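Local coordinates for conserved hypothetical protein TM0937 (Thermotoga maritima, PDB 2ESH) that is of unknown function but probably acts as a PadR-like transcriptional regulator that binds DNA through a winged helix-turn-helix fold, at residues Phe9-Leu19 against Ile93-Lys101. Residues are numbered along the deposited sequence; the frame is centred on the assembly and turned at random. Where two conformers were deposited one is given.
Sequences FRGWWLASTIL and ILRSLEDMK
Trp-12 reaches from helix 8-24 as a knob into the hole formed by Ile-93, Ser-96, Leu-97 and Met-100 on helix 84-116. Its CB points at that helix, and with CG anti to the backbone N (chi1 179°) the indole is carried toward it, six-membered ring foremost. Trp-12 CZ2 meets Ser-96 CB at 4.0 Å and, slightly farther off, Ile-93 CG1. Trp-12 CH2 abuts Leu-97 CD2 at 3.8 Å, the methyl lying at the ring edge. Trp-12 CZ3 touches Met-100 SD at 3.8 Å, an oblique Met-aromatic contact with the sulfur 59° off the ring normal. The two short segments diverge from an antiparallel course, crossing at -129° with axes 11.8 Å apart at closest approach, so large side chains span the interval. In this PadR-like, winged helix-turn-helix protein the contact joins the N-terminal helix to the long C-terminal helix, which in PadR relatives commonly serves in dimerisation. Cutting Trp-12 back to an alanine is likely to leave the four-residue hole unfilled and the sulfur without its aromatic neighbour. Bent at chi3, Met-100 brings CE to the CE1 and CZ side of Phe-9, 3.9 Å from Phe-9 CE1. Leu-97 CD2 also touches Trp-13 CZ3, the two side chains meeting nearly at right angles; Trp-13 packs too on Ile-46 and Met-49. Ser-16 OG sits over one face of the Trp-12 indole while donating to Trp-12 O at 2.7 Å; Ser-16 N reaches that oxygen from the opposite carbonyl face. Ile-93 CD1 comes within 3.2 Å of Ser-16 OG and packs on Ser-16 CB and, more loosely, Leu-19 CD2.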
ATOM      1  N   PHE A   9      -1.833   5.214 -10.880  1.00 44.02           N
ATOM      2  CA  PHE A   9      -1.105   5.550  -9.702  1.00 42.48           C
ATOM      3  C   PHE A   9      -1.783   5.032  -8.435  1.00 43.22           C
ATOM      4  O   PHE A   9      -1.119   4.570  -7.516  1.00 42.95           O
ATOM      5  CB  PHE A   9      -0.979   7.061  -9.659  1.00 42.64           C
ATOM      6  CG  PHE A   9      -0.405   7.583  -8.403  1.00 39.33           C
ATOM      7  CD1 PHE A   9       0.954   7.531  -8.179  1.00 39.51           C
ATOM      8  CD2 PHE A   9      -1.219   8.106  -7.430  1.00 43.18           C
ATOM      9  CE1 PHE A   9       1.516   8.002  -6.998  1.00 38.14           C
ATOM     10  CE2 PHE A   9      -0.649   8.592  -6.259  1.00 42.08           C
ATOM     11  CZ  PHE A   9       0.734   8.523  -6.069  1.00 37.81           C
ATOM     12  N   ARG A  10      -3.116   5.105  -8.401  1.00 43.22           N
ATOM     13  CA  ARG A  10      -3.959   4.737  -7.243  1.00 42.80           C
ATOM     14  C   ARG A  10      -3.734   3.229  -6.874  1.00 41.14           C
ATOM     15  O   ARG A  10      -3.558   2.875  -5.675  1.00 39.23           O
ATOM     16  CB  ARG A  10      -5.442   4.987  -7.632  1.00 43.17           C
ATOM     17  CG  ARG A  10      -6.349   5.268  -6.476  1.00 51.33           C
ATOM     18  CD  ARG A  10      -7.847   5.010  -6.755  1.00 58.12           C
ATOM     19  NE  ARG A  10      -7.992   3.576  -6.903  1.00 67.36           N
ATOM     20  CZ  ARG A  10      -8.308   2.716  -5.931  1.00 71.30           C
ATOM     21  NH1 ARG A  10      -8.592   3.151  -4.694  1.00 72.20           N
ATOM     22  NH2 ARG A  10      -8.350   1.403  -6.226  1.00 69.98           N
ATOM     23  N   GLY A  11      -3.782   2.391  -7.931  1.00 38.63           N
ATOM     24  CA  GLY A  11      -3.314   0.994  -7.950  1.00 39.30           C
ATOM     25  C   GLY A  11      -1.966   0.768  -7.243  1.00 38.25           C
ATOM     26  O   GLY A  11      -1.877  -0.038  -6.340  1.00 38.40           O
ATOM     27  N   TRP A  12      -0.975   1.603  -7.562  1.00 36.98           N
ATOM     28  CA  TRP A  12       0.355   1.448  -7.065  1.00 35.46           C
ATOM     29  C   TRP A  12       0.360   1.875  -5.611  1.00 34.89           C
ATOM     30  O   TRP A  12       0.934   1.270  -4.741  1.00 32.93           O
ATOM     31  CB  TRP A  12       1.296   2.321  -7.914  1.00 34.13           C
ATOM     32  CG  TRP A  12       2.703   2.234  -7.429  1.00 31.54           C
ATOM     33  CD1 TRP A  12       3.585   1.267  -7.752  1.00 29.88           C
ATOM     34  CD2 TRP A  12       3.394   3.140  -6.541  1.00 29.78           C
ATOM     35  NE1 TRP A  12       4.792   1.477  -7.101  1.00 32.94           N
ATOM     36  CE2 TRP A  12       4.715   2.618  -6.360  1.00 28.69           C
ATOM     37  CE3 TRP A  12       3.047   4.336  -5.909  1.00 30.34           C
ATOM     38  CZ2 TRP A  12       5.703   3.264  -5.604  1.00 25.90           C
ATOM     39  CZ3 TRP A  12       4.029   4.994  -5.147  1.00 30.70           C
ATOM     40  CH2 TRP A  12       5.336   4.450  -4.984  1.00 31.56           C
ATOM     41  N   TRP A  13      -0.338   2.951  -5.364  1.00 36.90           N
ATOM     42  CA  TRP A  13      -0.387   3.525  -4.040  1.00 36.54           C
ATOM     43  C   TRP A  13      -1.190   2.620  -3.088  1.00 36.89           C
ATOM     44  O   TRP A  13      -0.850   2.509  -1.898  1.00 36.78           O
ATOM     45  CB  TRP A  13      -1.014   4.911  -4.150  1.00 36.79           C
ATOM     46  CG  TRP A  13      -0.885   5.676  -2.884  1.00 37.12           C
ATOM     47  CD1 TRP A  13      -1.781   5.742  -1.880  1.00 40.03           C
ATOM     48  CD2 TRP A  13       0.241   6.413  -2.467  1.00 36.51           C
ATOM     49  NE1 TRP A  13      -1.315   6.566  -0.884  1.00 40.12           N
ATOM     50  CE2 TRP A  13      -0.057   6.966  -1.211  1.00 37.60           C
ATOM     51  CE3 TRP A  13       1.465   6.733  -3.073  1.00 43.81           C
ATOM     52  CZ2 TRP A  13       0.856   7.781  -0.506  1.00 44.83           C
ATOM     53  CZ3 TRP A  13       2.393   7.560  -2.357  1.00 42.25           C
ATOM     54  CH2 TRP A  13       2.081   8.057  -1.103  1.00 40.06           C
ATOM     55  N   LEU A  14      -2.243   1.968  -3.593  1.00 35.96           N
ATOM     56  CA  LEU A  14      -2.957   0.976  -2.770  1.00 36.60           C
ATOM     57  C   LEU A  14      -2.084  -0.304  -2.411  1.00 36.77           C
ATOM     58  O   LEU A  14      -1.887  -0.644  -1.235  1.00 38.07           O
ATOM     59  CB  LEU A  14      -4.310   0.585  -3.458  1.00 36.36           C
ATOM     60  CG  LEU A  14      -5.273  -0.284  -2.585  1.00 38.69           C
ATOM     61  CD1 LEU A  14      -5.787   0.402  -1.261  1.00 36.70           C
ATOM     62  CD2 LEU A  14      -6.469  -0.831  -3.454  1.00 39.72           C
ATOM     63  N   ALA A  15      -1.534  -0.972  -3.421  1.00 35.52           N
ATOM     64  CA  ALA A  15      -0.663  -2.164  -3.229  1.00 34.60           C
ATOM     65  C   ALA A  15       0.456  -1.852  -2.258  1.00 34.75           C
ATOM     66  O   ALA A  15       0.749  -2.665  -1.397  1.00 34.28           O
ATOM     67  CB  ALA A  15      -0.099  -2.633  -4.540  1.00 34.28           C
ATOM     68  N   SER A  16       1.072  -0.674  -2.425  1.00 34.11           N
ATOM     69  CA  SER A  16       2.234  -0.278  -1.677  1.00 33.85           C
ATOM     70  C   SER A  16       1.852  -0.147  -0.258  1.00 33.48           C
ATOM     71  O   SER A  16       2.562  -0.617   0.611  1.00 32.85           O
ATOM     72  CB  SER A  16       2.835   1.044  -2.200  1.00 32.24           C
ATOM     73  OG  SER A  16       3.323   0.725  -3.524  1.00 37.41           O
ATOM     74  N   THR A  17       0.708   0.500  -0.025  0.50 33.35           N
ATOM     75  CA  THR A  17       0.265   0.789   1.328  0.50 33.18           C
ATOM     76  C   THR A  17      -0.146  -0.477   2.050  0.50 32.92           C
ATOM     77  O   THR A  17       0.176  -0.650   3.220  0.50 30.30           O
ATOM     78  CB  THR A  17      -0.942   1.741   1.324  0.50 33.41           C
ATOM     79  OG1 THR A  17      -0.559   2.971   0.699  0.50 35.99           O
ATOM     80  CG2 THR A  17      -1.399   1.995   2.728  0.50 29.73           C
ATOM     81  N   ILE A  18      -0.889  -1.332   1.335  1.00 33.97           N
ATOM     82  CA  ILE A  18      -1.286  -2.612   1.837  1.00 36.76           C
ATOM     83  C   ILE A  18      -0.126  -3.518   2.205  1.00 37.56           C
ATOM     84  O   ILE A  18      -0.167  -4.133   3.316  1.00 38.79           O
ATOM     85  CB  ILE A  18      -2.235  -3.374   0.948  1.00 38.64           C
ATOM     86  CG1 ILE A  18      -3.633  -2.692   0.868  1.00 40.85           C
ATOM     87  CG2 ILE A  18      -2.529  -4.695   1.585  1.00 41.47           C
ATOM     88  CD1 ILE A  18      -4.578  -3.418  -0.259  1.00 37.48           C
ATOM     89  N   LEU A  19       0.899  -3.573   1.358  1.00 37.21           N
ATOM     90  CA  LEU A  19       2.103  -4.374   1.662  1.00 37.43           C
ATOM     91  C   LEU A  19       2.704  -3.936   2.970  1.00 37.27           C
ATOM     92  O   LEU A  19       3.010  -4.735   3.838  1.00 37.80           O
ATOM     93  CB  LEU A  19       3.178  -4.275   0.543  1.00 38.05           C
ATOM     94  CG  LEU A  19       4.376  -5.268   0.486  1.00 37.71           C
ATOM     95  CD1 LEU A  19       3.876  -6.669   0.569  1.00 40.17           C
ATOM     96  CD2 LEU A  19       5.119  -5.146  -0.835  1.00 40.50           C
ATOM     97  N   ILE A  93       9.728   0.074  -3.824  1.00 32.58           N
ATOM     98  CA  ILE A  93       8.694   1.101  -3.610  1.00 31.50           C
ATOM     99  C   ILE A  93       9.315   2.249  -2.859  1.00 30.94           C
ATOM    100  O   ILE A  93       9.072   3.429  -3.155  1.00 30.47           O
ATOM    101  CB  ILE A  93       7.565   0.519  -2.747  1.00 31.03           C
ATOM    102  CG1 ILE A  93       6.584  -0.200  -3.668  1.00 31.43           C
ATOM    103  CG2 ILE A  93       6.878   1.634  -1.895  1.00 32.13           C
ATOM    104  CD1 ILE A  93       5.803  -1.285  -2.960  1.00 34.42           C
ATOM    105  N   LEU A  94      10.180   1.899  -1.911  1.00 31.57           N
ATOM    106  CA  LEU A  94      10.819   2.871  -1.093  1.00 32.92           C
ATOM    107  C   LEU A  94      11.687   3.752  -2.030  1.00 34.78           C
ATOM    108  O   LEU A  94      11.605   4.951  -2.004  1.00 37.79           O
ATOM    109  CB  LEU A  94      11.632   2.193   0.032  1.00 32.50           C
ATOM    110  CG  LEU A  94      12.568   3.151   0.795  1.00 34.56           C
ATOM    111  CD1 LEU A  94      11.736   4.114   1.671  1.00 29.03           C
ATOM    112  CD2 LEU A  94      13.599   2.444   1.632  1.00 32.39           C
ATOM    113  N   ARG A  95      12.465   3.167  -2.916  1.00 34.67           N
ATOM    114  CA  ARG A  95      13.337   3.977  -3.712  1.00 34.04           C
ATOM    115  C   ARG A  95      12.499   4.925  -4.584  1.00 32.34           C
ATOM    116  O   ARG A  95      12.898   6.085  -4.844  1.00 31.49           O
ATOM    117  CB  ARG A  95      14.170   3.040  -4.606  1.00 35.09           C
ATOM    118  CG  ARG A  95      14.930   3.804  -5.737  1.00 40.53           C
ATOM    119  CD  ARG A  95      15.982   2.954  -6.361  1.00 46.21           C
ATOM    120  NE  ARG A  95      17.132   2.806  -5.467  1.00 51.71           N
ATOM    121  CZ  ARG A  95      18.231   2.087  -5.741  1.00 50.26           C
ATOM    122  NH1 ARG A  95      18.350   1.411  -6.884  1.00 47.62           N
ATOM    123  NH2 ARG A  95      19.190   2.023  -4.850  1.00 44.58           N
ATOM    124  N   SER A  96      11.378   4.429  -5.103  1.00 31.27           N
ATOM    125  CA  SER A  96      10.481   5.272  -5.905  1.00 31.44           C
ATOM    126  C   SER A  96       9.777   6.406  -5.147  1.00 32.47           C
ATOM    127  O   SER A  96       9.463   7.440  -5.716  1.00 32.33           O
ATOM    128  CB  SER A  96       9.387   4.442  -6.487  1.00 32.16           C
ATOM    129  OG  SER A  96       9.813   3.806  -7.637  1.00 32.68           O
ATOM    130  N   LEU A  97       9.472   6.181  -3.871  1.00 34.14           N
ATOM    131  CA  LEU A  97       8.953   7.227  -3.000  1.00 34.85           C
ATOM    132  C   LEU A  97       9.980   8.347  -2.871  1.00 36.34           C
ATOM    133  O   LEU A  97       9.585   9.537  -2.890  1.00 35.67           O
ATOM    134  CB  LEU A  97       8.545   6.679  -1.616  1.00 33.89           C
ATOM    135  CG  LEU A  97       7.301   5.768  -1.574  1.00 34.81           C
ATOM    136  CD1 LEU A  97       7.147   5.178  -0.172  1.00 27.99           C
ATOM    137  CD2 LEU A  97       5.999   6.555  -1.941  1.00 33.23           C
ATOM    138  N   GLU A  98      11.267   7.977  -2.737  0.50 35.77           N
ATOM    139  CA  GLU A  98      12.383   8.953  -2.741  0.50 35.93           C
ATOM    140  C   GLU A  98      12.506   9.719  -4.065  0.50 37.44           C
ATOM    141  O   GLU A  98      12.790  10.918  -4.070  0.50 38.27           O
ATOM    142  CB  GLU A  98      13.699   8.275  -2.401  0.50 35.27           C
ATOM    143  CG  GLU A  98      13.753   7.737  -0.981  0.50 32.62           C
ATOM    144  CD  GLU A  98      14.739   6.612  -0.795  0.50 35.34           C
ATOM    145  OE1 GLU A  98      15.446   6.183  -1.766  0.50 37.05           O
ATOM    146  OE2 GLU A  98      14.818   6.147   0.352  0.50 34.98           O
ATOM    147  N   ASP A  99      12.282   9.021  -5.181  1.00 38.67           N
ATOM    148  CA  ASP A  99      12.164   9.640  -6.516  1.00 38.62           C
ATOM    149  C   ASP A  99      11.024  10.678  -6.501  1.00 38.50           C
ATOM    150  O   ASP A  99      11.186  11.812  -6.905  1.00 37.97           O
ATOM    151  CB  ASP A  99      11.825   8.569  -7.576  1.00 38.70           C
ATOM    152  CG  ASP A  99      12.995   7.702  -7.932  1.00 40.50           C
ATOM    153  OD1 ASP A  99      14.101   8.015  -7.425  1.00 43.66           O
ATOM    154  OD2 ASP A  99      12.827   6.703  -8.697  1.00 41.08           O
ATOM    155  N   MET A 100       9.871  10.262  -6.005  1.00 38.30           N
ATOM    156  CA  MET A 100       8.663  11.077  -6.073  1.00 37.21           C
ATOM    157  C   MET A 100       8.885  12.269  -5.226  1.00 34.77           C
ATOM    158  O   MET A 100       8.595  13.344  -5.653  1.00 35.55           O
ATOM    159  CB  MET A 100       7.430  10.345  -5.508  1.00 36.08           C
ATOM    160  CG  MET A 100       6.938   9.197  -6.345  1.00 42.29           C
ATOM    161  SD  MET A 100       5.397   8.533  -5.549  1.00 47.71           S
ATOM    162  CE  MET A 100       4.435  10.051  -5.534  1.00 22.45           C
ATOM    163  N   LYS A 101       9.447  12.077  -4.049  1.00 34.69           N
ATOM    164  CA  LYS A 101       9.619  13.163  -3.133  1.00 37.11           C
ATOM    165  C   LYS A 101      10.582  14.215  -3.693  1.00 36.73           C
ATOM    166  O   LYS A 101      10.364  15.397  -3.499  1.00 37.51           O
ATOM    167  CB  LYS A 101       9.984  12.668  -1.690  1.00 36.89           C
ATOM    168  CG  LYS A 101      10.754  13.703  -0.911  1.00 39.37           C
ATOM    169  CD  LYS A 101      11.089  13.286   0.485  1.00 48.86           C
ATOM    170  CE  LYS A 101      12.301  12.386   0.587  1.00 55.24           C
ATOM    171  NZ  LYS A 101      12.745  12.602   2.024  1.00 57.61           N
TER